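Local coordinates for protein C-domain type II peptide synthetase (Streptomyces globisporus, PDB 4ZNM) that belongs to the condensation-domain family of peptide synthetases, whose two lobes each resemble chloramphenicol acetyltransferase, at residues G56-E61 with N174-R179; E214-R219 with S348-E353; A274-L279 with V410-H415. One frame throughout, in Å; residues are numbered along the deposited sequence.

In the fold
Contact 1 belongs to the lobe built round the six-stranded mixed sheet, whereas contact 3 lies on the five-stranded sheet of the other lobe, and their centres are 39 Å apart on opposite sides of the chain's centre. Contacts 1 and 2 are both peripheral, their centres 49 Å apart, while contact 3 is buried nearer the chain's centre, 24 Å from contact 2 between centres. Although contacts 2 and 3 do not touch, their nearest atoms are about 9 Å apart and their segments alternate along the chain, so that 214-219, 274-279, 348-353 and 410-415 interleave. Contact 1 closes earlier in the sequence; the side chain of its Tyr176 lies about 9 Å from a bound sodium ion.

Contact 1. Residues G56-E61 with N174-R179; sequences GGIDEE and NLYAAR
The phenol ring of Tyr176 presents its hydroxyl-bearing edge to the turn 57-59. The carbonyl O of Asp59 lies at that edge, near the ring plane and 3.5 Å from Tyr176 CE1, and a bound water lies at the edge in the plane as well. Ile58 CA approaches obliquely, 3.4 Å from Tyr176 OH. Each of these contacts is with the far end of the ring, which spans the gap between two backbones that stay well apart: the closest CA pair, Asp59 and Tyr176, is separated by 9.0 Å.

The hydroxyl is used twice. It accepts from the backbone of Asp59, with Asp59 N to Tyr176 OH at 2.7 Å and a nearly straight angle of 174° at the hydrogen. It also donates to the water, which lies 2.8 Å from Tyr176 OH and in turn donates to Gly57 O at 2.6 Å. Since Gly57 O and Tyr176 OH are 4.0 Å apart, the water closes a distance too long for direct bonding. The phenol reaches this position because CG is placed anti to the backbone N of Tyr176 (chi1 168°).

Asp59 is the N-cap of helix 60-73. Its carboxylate caps a backbone N just beyond the segment and bonds to Thr62 OG1, while its own backbone N is held by the tyrosine; the helix start is thus fixed by both main chain and side chain.

The turn follows strand 47-55, and Ile58 packs on Leu141 and Arg143 of strand 137-143 and on Leu388 of strand 388-392. Tyr176, on helix 162-180, also touches Leu388 as well as Thr62 and Ala66 of helix 60-73, and an Arg179-Asp69 salt bridge further ties the two helices.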
ATOM      1  N   GLY A  56       4.321   4.021 -27.641  1.00 22.36           N
ATOM      2  CA  GLY A  56       3.572   3.519 -28.774  1.00 25.98           C
ATOM      3  C   GLY A  56       2.377   4.400 -29.028  1.00 25.54           C
ATOM      4  O   GLY A  56       2.050   5.249 -28.213  1.00 22.90           O
ATOM      5  N   GLY A  57       1.738   4.205 -30.172  1.00 23.74           N
ATOM      6  CA  GLY A  57       0.570   4.985 -30.525  1.00 20.18           C
ATOM      7  C   GLY A  57      -0.600   4.558 -29.670  1.00 22.16           C
ATOM      8  O   GLY A  57      -0.668   3.417 -29.250  1.00 35.51           O
ATOM      9  N   ILE A  58      -1.508   5.496 -29.392  1.00 25.56           N
ATOM     10  CA  ILE A  58      -2.687   5.230 -28.569  1.00 29.56           C
ATOM     11  C   ILE A  58      -3.894   5.723 -29.315  1.00 28.99           C
ATOM     12  O   ILE A  58      -3.886   6.858 -29.789  1.00 25.82           O
ATOM     13  CB  ILE A  58      -2.629   5.938 -27.213  1.00 24.17           C
ATOM     14  CG1 ILE A  58      -1.478   5.403 -26.362  1.00 24.49           C
ATOM     15  CG2 ILE A  58      -3.995   5.817 -26.478  1.00 24.72           C
ATOM     16  CD1 ILE A  58      -1.232   6.275 -25.135  1.00 26.19           C
ATOM     17  N   ASP A  59      -4.928   4.886 -29.400  1.00 26.68           N
ATOM     18  CA  ASP A  59      -6.243   5.341 -29.871  1.00 23.80           C
ATOM     19  C   ASP A  59      -7.093   5.617 -28.634  1.00 22.98           C
ATOM     20  O   ASP A  59      -7.541   4.692 -27.954  1.00 19.27           O
ATOM     21  CB  ASP A  59      -6.920   4.319 -30.773  1.00 24.31           C
ATOM     22  CG  ASP A  59      -8.224   4.845 -31.352  1.00 29.21           C
ATOM     23  OD1 ASP A  59      -8.150   5.655 -32.283  1.00 31.32           O
ATOM     24  OD2 ASP A  59      -9.314   4.479 -30.874  1.00 28.77           O
ATOM     25  N   GLU A  60      -7.320   6.892 -28.345  1.00 21.88           N
ATOM     26  CA  GLU A  60      -7.898   7.296 -27.072  1.00 24.16           C
ATOM     27  C   GLU A  60      -9.292   6.735 -26.872  1.00 23.85           C
ATOM     28  O   GLU A  60      -9.646   6.276 -25.789  1.00 21.21           O
ATOM     29  CB  GLU A  60      -7.936   8.814 -27.003  1.00 19.71           C
ATOM     30  CG  GLU A  60      -6.559   9.455 -26.867  1.00 28.34           C
ATOM     31  CD  GLU A  60      -6.553  10.965 -27.160  1.00 28.32           C
ATOM     32  OE1 GLU A  60      -7.637  11.619 -27.158  1.00 25.69           O
ATOM     33  OE2 GLU A  60      -5.437  11.496 -27.433  1.00 26.82           O
ATOM     34  N   GLU A  61     -10.083   6.746 -27.935  0.61 18.18           N
ATOM     35  CA  GLU A  61     -11.452   6.250 -27.853  0.61 21.12           C
ATOM     36  C   GLU A  61     -11.485   4.771 -27.497  0.61 19.82           C
ATOM     37  O   GLU A  61     -12.362   4.324 -26.768  0.61 18.25           O
ATOM     38  CB  GLU A  61     -12.182   6.479 -29.181  0.61 29.04           C
ATOM     39  CG  GLU A  61     -13.577   5.883 -29.225  0.61 36.63           C
ATOM     40  CD  GLU A  61     -14.300   6.198 -30.521  0.61 52.94           C
ATOM     41  OE1 GLU A  61     -15.320   5.532 -30.804  0.61 60.01           O
ATOM     42  OE2 GLU A  61     -13.847   7.104 -31.254  0.61 51.42           O
ATOM     43  N   ASN A 174      -4.326  -5.134 -22.082  1.00 20.98           N
ATOM     44  CA  ASN A 174      -4.646  -6.349 -22.850  1.00 22.76           C
ATOM     45  C   ASN A 174      -5.985  -6.200 -23.576  1.00 23.65           C
ATOM     46  O   ASN A 174      -6.091  -6.479 -24.760  1.00 24.17           O
ATOM     47  CB  ASN A 174      -4.679  -7.549 -21.910  1.00 21.61           C
ATOM     48  CG  ASN A 174      -5.113  -8.830 -22.588  1.00 23.93           C
ATOM     49  OD1 ASN A 174      -6.281  -9.007 -22.941  1.00 29.11           O
ATOM     50  ND2 ASN A 174      -4.177  -9.753 -22.732  1.00 26.28           N
ATOM     51  N   LEU A 175      -7.015  -5.746 -22.858  1.00 21.70           N
ATOM     52  CA  LEU A 175      -8.332  -5.568 -23.472  1.00 18.27           C
ATOM     53  C   LEU A 175      -8.265  -4.486 -24.587  1.00 20.42           C
ATOM     54  O   LEU A 175      -8.932  -4.596 -25.615  1.00 18.82           O
ATOM     55  CB  LEU A 175      -9.372  -5.186 -22.407  1.00 21.65           C
ATOM     56  CG  LEU A 175      -9.638  -6.330 -21.408  1.00 22.92           C
ATOM     57  CD1 LEU A 175     -10.425  -5.831 -20.250  1.00 25.92           C
ATOM     58  CD2 LEU A 175     -10.362  -7.548 -22.072  1.00 29.89           C
ATOM     59  N   TYR A 176      -7.474  -3.444 -24.357  1.00 20.31           N
ATOM     60  CA  TYR A 176      -7.234  -2.408 -25.366  1.00 21.94           C
ATOM     61  C   TYR A 176      -6.595  -3.027 -26.622  1.00 24.31           C
ATOM     62  O   TYR A 176      -7.090  -2.864 -27.735  1.00 26.82           O
ATOM     63  CB  TYR A 176      -6.324  -1.290 -24.784  1.00 17.29           C
ATOM     64  CG  TYR A 176      -5.791  -0.345 -25.835  1.00 17.46           C
ATOM     65  CD1 TYR A 176      -6.544   0.747 -26.236  1.00 22.98           C
ATOM     66  CD2 TYR A 176      -4.548  -0.531 -26.417  1.00 26.27           C
ATOM     67  CE1 TYR A 176      -6.091   1.611 -27.184  1.00 20.17           C
ATOM     68  CE2 TYR A 176      -4.075   0.335 -27.393  1.00 20.34           C
ATOM     69  CZ  TYR A 176      -4.857   1.402 -27.773  1.00 24.35           C
ATOM     70  OH  TYR A 176      -4.420   2.273 -28.719  1.00 23.57           O
ATOM     71  N   ALA A 177      -5.512  -3.771 -26.440  1.00 21.53           N
ATOM     72  CA  ALA A 177      -4.854  -4.405 -27.567  1.00 21.68           C
ATOM     73  C   ALA A 177      -5.820  -5.294 -28.308  1.00 25.44           C
ATOM     74  O   ALA A 177      -5.841  -5.287 -29.524  1.00 26.38           O
ATOM     75  CB  ALA A 177      -3.657  -5.185 -27.116  1.00 21.19           C
ATOM     76  N   ALA A 178      -6.626  -6.076 -27.607  1.00 20.93           N
ATOM     77  CA  ALA A 178      -7.517  -6.974 -28.343  1.00 24.35           C
ATOM     78  C   ALA A 178      -8.516  -6.158 -29.189  1.00 25.62           C
ATOM     79  O   ALA A 178      -8.783  -6.497 -30.336  1.00 28.74           O
ATOM     80  CB  ALA A 178      -8.249  -7.900 -27.410  1.00 26.39           C
ATOM     81  N   ARG A 179      -9.044  -5.069 -28.633  1.00 24.37           N
ATOM     82  CA  ARG A 179      -9.964  -4.198 -29.379  1.00 21.21           C
ATOM     83  C   ARG A 179      -9.312  -3.626 -30.612  1.00 22.05           C
ATOM     84  O   ARG A 179      -9.954  -3.513 -31.651  1.00 24.85           O
ATOM     85  CB  ARG A 179     -10.466  -3.056 -28.488  1.00 22.17           C
ATOM     86  CG  ARG A 179     -11.583  -3.464 -27.591  1.00 33.63           C
ATOM     87  CD  ARG A 179     -12.096  -2.295 -26.763  1.00 34.68           C
ATOM     88  NE  ARG A 179     -13.241  -2.721 -25.981  1.00 32.31           N
ATOM     89  CZ  ARG A 179     -14.487  -2.718 -26.441  1.00 34.22           C
ATOM     90  NH1 ARG A 179     -14.748  -2.274 -27.657  1.00 26.31           N
ATOM     91  NH2 ARG A 179     -15.479  -3.128 -25.672  1.00 32.68           N
TER
HETATM   92  O   HOH W   1      -2.143   1.395 -30.002  1.00 30.46           O

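Contact 2. Residues E214-R219 with S348-E353; sequences EFWRKR and SRLIPE
Arg217 and Glu353 form the polar half of this contact, and the arginine can be followed outward. Its CB leads to CG, set anti to the carbonyl carbon, and Arg217 CG passes the backbone O of Glu353 at 4.0 Å. Arg217 CD lies 3.7 Å from Glu353 OE1. A bend at chi3 (-132°) carries NE toward the glutamate, where it donates to Glu353 OE1 at 2.7 Å, with an N-H...O angle of 165°. OE1 sits at the edge of the guanidinium, nearly in its plane, and is met almost along its C-O axis. At the tip, Arg217 NH2 adds a weak bond to the same Glu353 OE1 at 3.2 Å. One carboxylate oxygen therefore takes both donors, and with the two planes 67° apart the salt bridge is not a flat bidentate pair.

Beside it, Trp216 and Leu350 supply the buried apolar half. Leu350 CD1 touches Trp216 CB at 3.5 Å, while Leu350 CD2 stands 4.2 Å from the centroid of the Trp216 five-membered ring in a CH-pi contact. Phe215 CE2 covers the opposite indole face, and Trp216 NE1 bonds to His343 O.

Helix 207-219 thus packs through Trp216 on Leu350 of the helical segment 347-350 and, through Arg217, reaches Glu353 of the 3-10 segment 351-353: a peripheral apolar contact flanked by a salt bridge.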
ATOM      1  N   GLU A 214      -4.440 -19.077  19.950  1.00 35.21           N
ATOM      2  CA  GLU A 214      -3.721 -19.397  21.188  1.00 35.94           C
ATOM      3  C   GLU A 214      -2.273 -18.956  21.043  1.00 39.67           C
ATOM      4  O   GLU A 214      -1.701 -18.445  21.987  1.00 35.20           O
ATOM      5  CB  GLU A 214      -3.785 -20.885  21.530  1.00 46.21           C
ATOM      6  CG  GLU A 214      -3.592 -21.162  23.036  1.00 78.16           C
ATOM      7  CD  GLU A 214      -3.554 -22.652  23.377  1.00104.11           C
ATOM      8  OE1 GLU A 214      -4.396 -23.415  22.852  1.00107.26           O
ATOM      9  OE2 GLU A 214      -2.684 -23.058  24.181  1.00117.88           O
ATOM     10  N   PHE A 215      -1.688 -19.121  19.858  1.00 41.19           N
ATOM     11  CA  PHE A 215      -0.341 -18.601  19.616  1.00 34.04           C
ATOM     12  C   PHE A 215      -0.256 -17.087  19.853  1.00 32.86           C
ATOM     13  O   PHE A 215       0.659 -16.606  20.506  1.00 32.67           O
ATOM     14  CB  PHE A 215       0.128 -18.913  18.187  1.00 36.99           C
ATOM     15  CG  PHE A 215       1.313 -18.093  17.761  1.00 33.83           C
ATOM     16  CD1 PHE A 215       2.586 -18.510  18.058  1.00 35.10           C
ATOM     17  CD2 PHE A 215       1.151 -16.900  17.092  1.00 34.12           C
ATOM     18  CE1 PHE A 215       3.666 -17.756  17.704  1.00 35.83           C
ATOM     19  CE2 PHE A 215       2.241 -16.130  16.746  1.00 34.25           C
ATOM     20  CZ  PHE A 215       3.500 -16.574  17.038  1.00 34.18           C
ATOM     21  N   TRP A 216      -1.214 -16.330  19.327  1.00 32.39           N
ATOM     22  CA  TRP A 216      -1.156 -14.875  19.406  1.00 30.97           C
ATOM     23  C   TRP A 216      -1.411 -14.330  20.810  1.00 31.20           C
ATOM     24  O   TRP A 216      -0.761 -13.370  21.224  1.00 30.57           O
ATOM     25  CB  TRP A 216      -2.146 -14.264  18.424  1.00 30.20           C
ATOM     26  CG  TRP A 216      -1.678 -14.344  17.001  1.00 29.62           C
ATOM     27  CD1 TRP A 216      -2.179 -15.134  16.001  1.00 33.29           C
ATOM     28  CD2 TRP A 216      -0.588 -13.615  16.429  1.00 28.70           C
ATOM     29  NE1 TRP A 216      -1.484 -14.908  14.829  1.00 29.18           N
ATOM     30  CE2 TRP A 216      -0.501 -13.983  15.069  1.00 29.06           C
ATOM     31  CE3 TRP A 216       0.302 -12.666  16.925  1.00 28.09           C
ATOM     32  CZ2 TRP A 216       0.465 -13.447  14.212  1.00 27.80           C
ATOM     33  CZ3 TRP A 216       1.237 -12.120  16.067  1.00 27.26           C
ATOM     34  CH2 TRP A 216       1.321 -12.519  14.735  1.00 27.03           C
ATOM     35  N   ARG A 217      -2.363 -14.932  21.527  1.00 32.12           N
ATOM     36  CA  ARG A 217      -2.625 -14.570  22.916  1.00 36.37           C
ATOM     37  C   ARG A 217      -1.316 -14.653  23.699  1.00 32.82           C
ATOM     38  O   ARG A 217      -0.964 -13.739  24.456  1.00 34.44           O
ATOM     39  CB  ARG A 217      -3.663 -15.503  23.563  1.00 39.18           C
ATOM     40  CG  ARG A 217      -5.115 -15.180  23.241  1.00 44.40           C
ATOM     41  CD  ARG A 217      -6.075 -16.141  23.990  1.00 53.76           C
ATOM     42  NE  ARG A 217      -7.097 -16.692  23.093  1.00 62.81           N
ATOM     43  CZ  ARG A 217      -7.197 -17.973  22.727  1.00 69.81           C
ATOM     44  NH1 ARG A 217      -6.358 -18.900  23.194  1.00 70.59           N
ATOM     45  NH2 ARG A 217      -8.166 -18.337  21.895  1.00 75.40           N
ATOM     46  N   LYS A 218      -0.590 -15.747  23.509  1.00 33.55           N
ATOM     47  CA  LYS A 218       0.689 -15.918  24.215  1.00 33.94           C
ATOM     48  C   LYS A 218       1.737 -14.957  23.683  1.00 33.27           C
ATOM     49  O   LYS A 218       2.400 -14.276  24.445  1.00 32.62           O
ATOM     50  CB  LYS A 218       1.218 -17.352  24.092  1.00 52.07           C
ATOM     51  CG  LYS A 218       0.308 -18.416  24.682  1.00 79.86           C
ATOM     52  CD  LYS A 218       0.815 -19.824  24.370  1.00104.31           C
ATOM     53  CE  LYS A 218      -0.050 -20.884  25.044  1.00113.11           C
ATOM     54  NZ  LYS A 218       0.370 -22.275  24.705  1.00109.42           N
ATOM     55  N   ARG A 219       1.899 -14.920  22.364  1.00 32.10           N
ATOM     56  CA  ARG A 219       2.944 -14.107  21.762  1.00 33.21           C
ATOM     57  C   ARG A 219       2.808 -12.617  22.059  1.00 30.12           C
ATOM     58  O   ARG A 219       3.796 -11.911  22.225  1.00 29.73           O
ATOM     59  CB  ARG A 219       2.945 -14.301  20.258  1.00 30.73           C
ATOM     60  CG  ARG A 219       4.199 -13.782  19.594  1.00 38.01           C
ATOM     61  CD  ARG A 219       5.454 -14.584  20.007  1.00 41.29           C
ATOM     62  NE  ARG A 219       6.490 -14.217  19.079  1.00 44.63           N
ATOM     63  CZ  ARG A 219       7.198 -13.094  19.148  1.00 45.05           C
ATOM     64  NH1 ARG A 219       7.031 -12.253  20.160  1.00 48.73           N
ATOM     65  NH2 ARG A 219       8.089 -12.825  18.201  1.00 39.83           N
ATOM     66  N   SER A 348      -9.092  -8.131  12.253  1.00 30.09           N
ATOM     67  CA  SER A 348     -10.357  -7.829  12.920  1.00 35.81           C
ATOM     68  C   SER A 348     -10.817  -9.005  13.799  1.00 36.68           C
ATOM     69  O   SER A 348     -11.527  -8.805  14.787  1.00 34.53           O
ATOM     70  CB  SER A 348     -11.445  -7.475  11.895  1.00 36.02           C
ATOM     71  OG  SER A 348     -11.775  -8.623  11.138  1.00 34.34           O
ATOM     72  N   ARG A 349     -10.366 -10.212  13.469  1.00 35.52           N
ATOM     73  CA  ARG A 349     -10.603 -11.398  14.299  1.00 40.31           C
ATOM     74  C   ARG A 349      -9.543 -11.626  15.386  1.00 40.33           C
ATOM     75  O   ARG A 349      -9.801 -12.273  16.401  1.00 43.68           O
ATOM     76  CB  ARG A 349     -10.672 -12.653  13.409  1.00 40.92           C
ATOM     77  CG  ARG A 349     -11.945 -12.748  12.562  1.00 53.42           C
ATOM     78  CD  ARG A 349     -13.219 -12.847  13.415  1.00 62.30           C
ATOM     79  NE  ARG A 349     -14.432 -12.729  12.601  1.00 66.34           N
ATOM     80  CZ  ARG A 349     -15.081 -13.754  12.051  1.00 64.61           C
ATOM     81  NH1 ARG A 349     -16.175 -13.531  11.326  1.00 64.29           N
ATOM     82  NH2 ARG A 349     -14.639 -14.999  12.211  1.00 64.96           N
ATOM     83  N   LEU A 350      -8.343 -11.125  15.155  1.00 36.28           N
ATOM     84  CA  LEU A 350      -7.269 -11.285  16.119  1.00 31.09           C
ATOM     85  C   LEU A 350      -7.410 -10.284  17.270  1.00 36.63           C
ATOM     86  O   LEU A 350      -7.221 -10.635  18.411  1.00 33.50           O
ATOM     87  CB  LEU A 350      -5.916 -11.108  15.439  1.00 30.76           C
ATOM     88  CG  LEU A 350      -4.692 -10.930  16.345  1.00 29.60           C
ATOM     89  CD1 LEU A 350      -4.612 -12.095  17.309  1.00 40.03           C
ATOM     90  CD2 LEU A 350      -3.406 -10.820  15.558  1.00 40.07           C
ATOM     91  N   ILE A 351      -7.735  -9.032  16.971  1.00 28.15           N
ATOM     92  CA  ILE A 351      -7.598  -7.978  17.966  1.00 30.35           C
ATOM     93  C   ILE A 351      -8.497  -8.196  19.208  1.00 30.89           C
ATOM     94  O   ILE A 351      -8.094  -7.863  20.312  1.00 34.89           O
ATOM     95  CB  ILE A 351      -7.843  -6.591  17.331  1.00 28.63           C
ATOM     96  CG1 ILE A 351      -7.667  -5.499  18.368  1.00 36.42           C
ATOM     97  CG2 ILE A 351      -9.204  -6.496  16.688  1.00 30.14           C
ATOM     98  CD1 ILE A 351      -6.253  -5.266  18.746  1.00 32.83           C
ATOM     99  N   PRO A 352      -9.691  -8.786  19.045  1.00 35.38           N
ATOM    100  CA  PRO A 352     -10.473  -8.980  20.275  1.00 37.06           C
ATOM    101  C   PRO A 352      -9.792  -9.949  21.244  1.00 41.11           C
ATOM    102  O   PRO A 352     -10.110  -9.928  22.426  1.00 41.42           O
ATOM    103  CB  PRO A 352     -11.809  -9.562  19.769  1.00 37.17           C
ATOM    104  CG  PRO A 352     -11.815  -9.324  18.291  1.00 38.83           C
ATOM    105  CD  PRO A 352     -10.368  -9.373  17.883  1.00 36.90           C
ATOM    106  N   GLU A 353      -8.867 -10.769  20.746  1.00 37.52           N
ATOM    107  CA  GLU A 353      -8.102 -11.704  21.572  1.00 35.76           C
ATOM    108  C   GLU A 353      -6.999 -11.005  22.353  1.00 38.17           C
ATOM    109  O   GLU A 353      -6.568 -11.490  23.385  1.00 34.61           O
ATOM    110  CB  GLU A 353      -7.475 -12.806  20.709  1.00 39.45           C
ATOM    111  CG  GLU A 353      -8.496 -13.646  19.942  1.00 53.87           C
ATOM    112  CD  GLU A 353      -9.396 -14.470  20.856  1.00 63.39           C
ATOM    113  OE1 GLU A 353      -8.870 -15.195  21.735  1.00 71.83           O
ATOM    114  OE2 GLU A 353     -10.631 -14.387  20.697  1.00 57.94           O
TER

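Contact 3. Residues A274-L279 with V410-H415; sequences AAYQVL and VLWSIH
Trp412 and Tyr276 account for nearly all of the surface buried here, in a helix-on-sheet packing: helix 268-284 lies against the five-stranded mixed sheet through its strand 410-416. Both side chains leave their backbones pointing toward the other segment, and with CA atoms 9.8 Å apart the two rings fill the interval. CG of Tyr276 lies anti to the backbone N (chi1 -171°), which sends the phenol from the helix to the indole.

Tyr276 lays its CE1 over one face of the indole, 3.6 Å from Trp412 CE2 and offset toward the rim. The ring centroids, phenol to five-membered ring, are 4.5 Å apart with planes at 60°, so the two rings meet obliquely.

Other aromatic residues surround the pair. Phe371, on the adjacent strand 366-373, stacks on Tyr276 and meets Trp412, while Phe441 of helix 435-454 packs edge-to-face with the indole. The cluster thus joins the sheet to two helices in the interior.

Tyr276 OH forms a hydrogen bond with Ser369 OG; from Trp412 NE1 it accepts a weak one of 3.0 Å, bent to 123° at the hydrogen.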
ATOM      1  N   ALA A 274      14.174  -4.554  10.146  1.00 25.44           N
ATOM      2  CA  ALA A 274      15.150  -4.565  11.256  1.00 23.60           C
ATOM      3  C   ALA A 274      15.734  -3.195  11.526  1.00 23.75           C
ATOM      4  O   ALA A 274      15.857  -2.786  12.686  1.00 24.82           O
ATOM      5  CB  ALA A 274      16.288  -5.543  10.971  1.00 29.22           C
ATOM      6  N   ALA A 275      16.157  -2.499  10.465  1.00 25.98           N
ATOM      7  CA  ALA A 275      16.727  -1.164  10.630  1.00 23.99           C
ATOM      8  C   ALA A 275      15.690  -0.215  11.249  1.00 23.19           C
ATOM      9  O   ALA A 275      16.040   0.693  12.011  1.00 23.31           O
ATOM     10  CB  ALA A 275      17.213  -0.609   9.312  1.00 25.64           C
ATOM     11  N   TYR A 276      14.424  -0.400  10.904  1.00 24.51           N
ATOM     12  CA  TYR A 276      13.355   0.443  11.491  1.00 23.59           C
ATOM     13  C   TYR A 276      13.253   0.193  12.996  1.00 23.70           C
ATOM     14  O   TYR A 276      13.076   1.118  13.801  1.00 30.67           O
ATOM     15  CB  TYR A 276      12.013   0.173  10.814  1.00 21.19           C
ATOM     16  CG  TYR A 276      10.939   1.143  11.216  1.00 23.99           C
ATOM     17  CD1 TYR A 276      11.152   2.501  11.103  1.00 23.42           C
ATOM     18  CD2 TYR A 276       9.718   0.704  11.707  1.00 22.82           C
ATOM     19  CE1 TYR A 276      10.194   3.400  11.462  1.00 23.29           C
ATOM     20  CE2 TYR A 276       8.729   1.613  12.055  1.00 26.68           C
ATOM     21  CZ  TYR A 276       8.981   2.960  11.909  1.00 19.93           C
ATOM     22  OH  TYR A 276       8.049   3.907  12.243  1.00 26.51           O
ATOM     23  N   GLN A 277      13.386  -1.065  13.376  1.00 25.73           N
ATOM     24  CA  GLN A 277      13.335  -1.414  14.788  1.00 22.72           C
ATOM     25  C   GLN A 277      14.488  -0.785  15.530  1.00 27.34           C
ATOM     26  O   GLN A 277      14.317  -0.257  16.653  1.00 23.81           O
ATOM     27  CB  GLN A 277      13.343  -2.923  14.965  1.00 25.31           C
ATOM     28  CG  GLN A 277      12.109  -3.552  14.403  1.00 27.85           C
ATOM     29  CD  GLN A 277      11.988  -5.007  14.736  1.00 42.51           C
ATOM     30  OE1 GLN A 277      11.394  -5.380  15.746  1.00 60.64           O
ATOM     31  NE2 GLN A 277      12.535  -5.844  13.883  1.00 34.88           N
ATOM     32  N   VAL A 278      15.664  -0.828  14.915  1.00 23.32           N
ATOM     33  CA  VAL A 278      16.836  -0.193  15.504  1.00 25.17           C
ATOM     34  C   VAL A 278      16.560   1.300  15.675  1.00 26.27           C
ATOM     35  O   VAL A 278      16.863   1.883  16.714  1.00 26.30           O
ATOM     36  CB  VAL A 278      18.111  -0.450  14.673  1.00 24.79           C
ATOM     37  CG1 VAL A 278      19.292   0.329  15.204  1.00 25.71           C
ATOM     38  CG2 VAL A 278      18.482  -1.911  14.729  1.00 25.18           C
ATOM     39  N   LEU A 279      15.987   1.918  14.655  1.00 25.45           N
ATOM     40  CA  LEU A 279      15.660   3.339  14.722  1.00 23.56           C
ATOM     41  C   LEU A 279      14.687   3.631  15.867  1.00 26.53           C
ATOM     42  O   LEU A 279      14.899   4.561  16.613  1.00 25.91           O
ATOM     43  CB  LEU A 279      15.031   3.820  13.423  1.00 24.65           C
ATOM     44  CG  LEU A 279      14.547   5.281  13.386  1.00 29.58           C
ATOM     45  CD1 LEU A 279      15.718   6.253  13.454  1.00 27.42           C
ATOM     46  CD2 LEU A 279      13.744   5.517  12.150  1.00 28.27           C
ATOM     47  N   VAL A 410       1.006   6.672  10.918  1.00 24.73           N
ATOM     48  CA  VAL A 410       2.167   6.936  10.061  1.00 20.75           C
ATOM     49  C   VAL A 410       2.390   5.685   9.232  1.00 26.84           C
ATOM     50  O   VAL A 410       2.289   4.569   9.754  1.00 26.10           O
ATOM     51  CB  VAL A 410       3.405   7.279  10.903  1.00 25.15           C
ATOM     52  CG1 VAL A 410       4.632   7.422  10.049  1.00 25.74           C
ATOM     53  CG2 VAL A 410       3.156   8.546  11.693  1.00 21.63           C
ATOM     54  N   LEU A 411       2.652   5.844   7.942  1.00 20.75           N
ATOM     55  CA  LEU A 411       2.844   4.684   7.112  1.00 18.30           C
ATOM     56  C   LEU A 411       4.148   4.781   6.310  1.00 24.32           C
ATOM     57  O   LEU A 411       4.376   5.750   5.578  1.00 19.26           O
ATOM     58  CB  LEU A 411       1.672   4.504   6.181  1.00 18.88           C
ATOM     59  CG  LEU A 411       1.787   3.387   5.161  1.00 25.49           C
ATOM     60  CD1 LEU A 411       1.851   2.098   5.887  1.00 21.42           C
ATOM     61  CD2 LEU A 411       0.599   3.393   4.231  1.00 28.86           C
ATOM     62  N   TRP A 412       4.996   3.769   6.469  1.00 21.64           N
ATOM     63  CA  TRP A 412       6.160   3.595   5.593  1.00 19.29           C
ATOM     64  C   TRP A 412       5.810   2.553   4.567  1.00 23.96           C
ATOM     65  O   TRP A 412       5.393   1.458   4.910  1.00 22.72           O
ATOM     66  CB  TRP A 412       7.395   3.138   6.351  1.00 20.42           C
ATOM     67  CG  TRP A 412       7.858   3.990   7.435  1.00 21.88           C
ATOM     68  CD1 TRP A 412       7.276   4.150   8.642  1.00 21.45           C
ATOM     69  CD2 TRP A 412       9.058   4.766   7.458  1.00 20.05           C
ATOM     70  NE1 TRP A 412       8.021   5.001   9.411  1.00 20.75           N
ATOM     71  CE2 TRP A 412       9.123   5.388   8.704  1.00 24.20           C
ATOM     72  CE3 TRP A 412      10.084   4.988   6.534  1.00 24.41           C
ATOM     73  CZ2 TRP A 412      10.178   6.239   9.062  1.00 29.48           C
ATOM     74  CZ3 TRP A 412      11.113   5.825   6.882  1.00 26.02           C
ATOM     75  CH2 TRP A 412      11.160   6.430   8.136  1.00 24.81           C
ATOM     76  N   SER A 413       5.996   2.889   3.302  1.00 29.80           N
ATOM     77  CA  SER A 413       5.627   2.026   2.185  1.00 32.45           C
ATOM     78  C   SER A 413       6.844   1.880   1.259  1.00 32.75           C
ATOM     79  O   SER A 413       7.233   2.849   0.612  1.00 29.42           O
ATOM     80  CB  SER A 413       4.430   2.626   1.438  1.00 38.36           C
ATOM     81  OG  SER A 413       4.017   1.813   0.348  1.00 45.42           O
ATOM     82  N   ILE A 414       7.437   0.684   1.229  1.00 29.26           N
ATOM     83  CA  ILE A 414       8.662   0.417   0.486  1.00 29.37           C
ATOM     84  C   ILE A 414       8.379  -0.470  -0.721  1.00 29.98           C
ATOM     85  O   ILE A 414       7.917  -1.599  -0.533  1.00 25.71           O
ATOM     86  CB  ILE A 414       9.710  -0.298   1.348  1.00 39.48           C
ATOM     87  CG1 ILE A 414       9.868   0.370   2.719  1.00 47.79           C
ATOM     88  CG2 ILE A 414      11.030  -0.374   0.615  1.00 41.90           C
ATOM     89  CD1 ILE A 414      10.422   1.728   2.672  1.00 52.86           C
ATOM     90  N   HIS A 415       8.698  -0.017  -1.940  1.00 25.37           N
ATOM     91  CA  HIS A 415       8.707  -0.925  -3.084  1.00 25.01           C
ATOM     92  C   HIS A 415      10.118  -1.432  -3.333  1.00 25.54           C
ATOM     93  O   HIS A 415      11.039  -0.654  -3.517  1.00 24.27           O
ATOM     94  CB  HIS A 415       8.166  -0.261  -4.357  1.00 35.20           C
ATOM     95  CG  HIS A 415       8.258  -1.141  -5.559  1.00 50.90           C
ATOM     96  ND1 HIS A 415       9.150  -0.910  -6.589  1.00 49.67           N
ATOM     97  CD2 HIS A 415       7.604  -2.282  -5.877  1.00 60.93           C
ATOM     98  CE1 HIS A 415       9.026  -1.861  -7.495  1.00 55.45           C
ATOM     99  NE2 HIS A 415       8.095  -2.707  -7.088  1.00 55.66           N
TER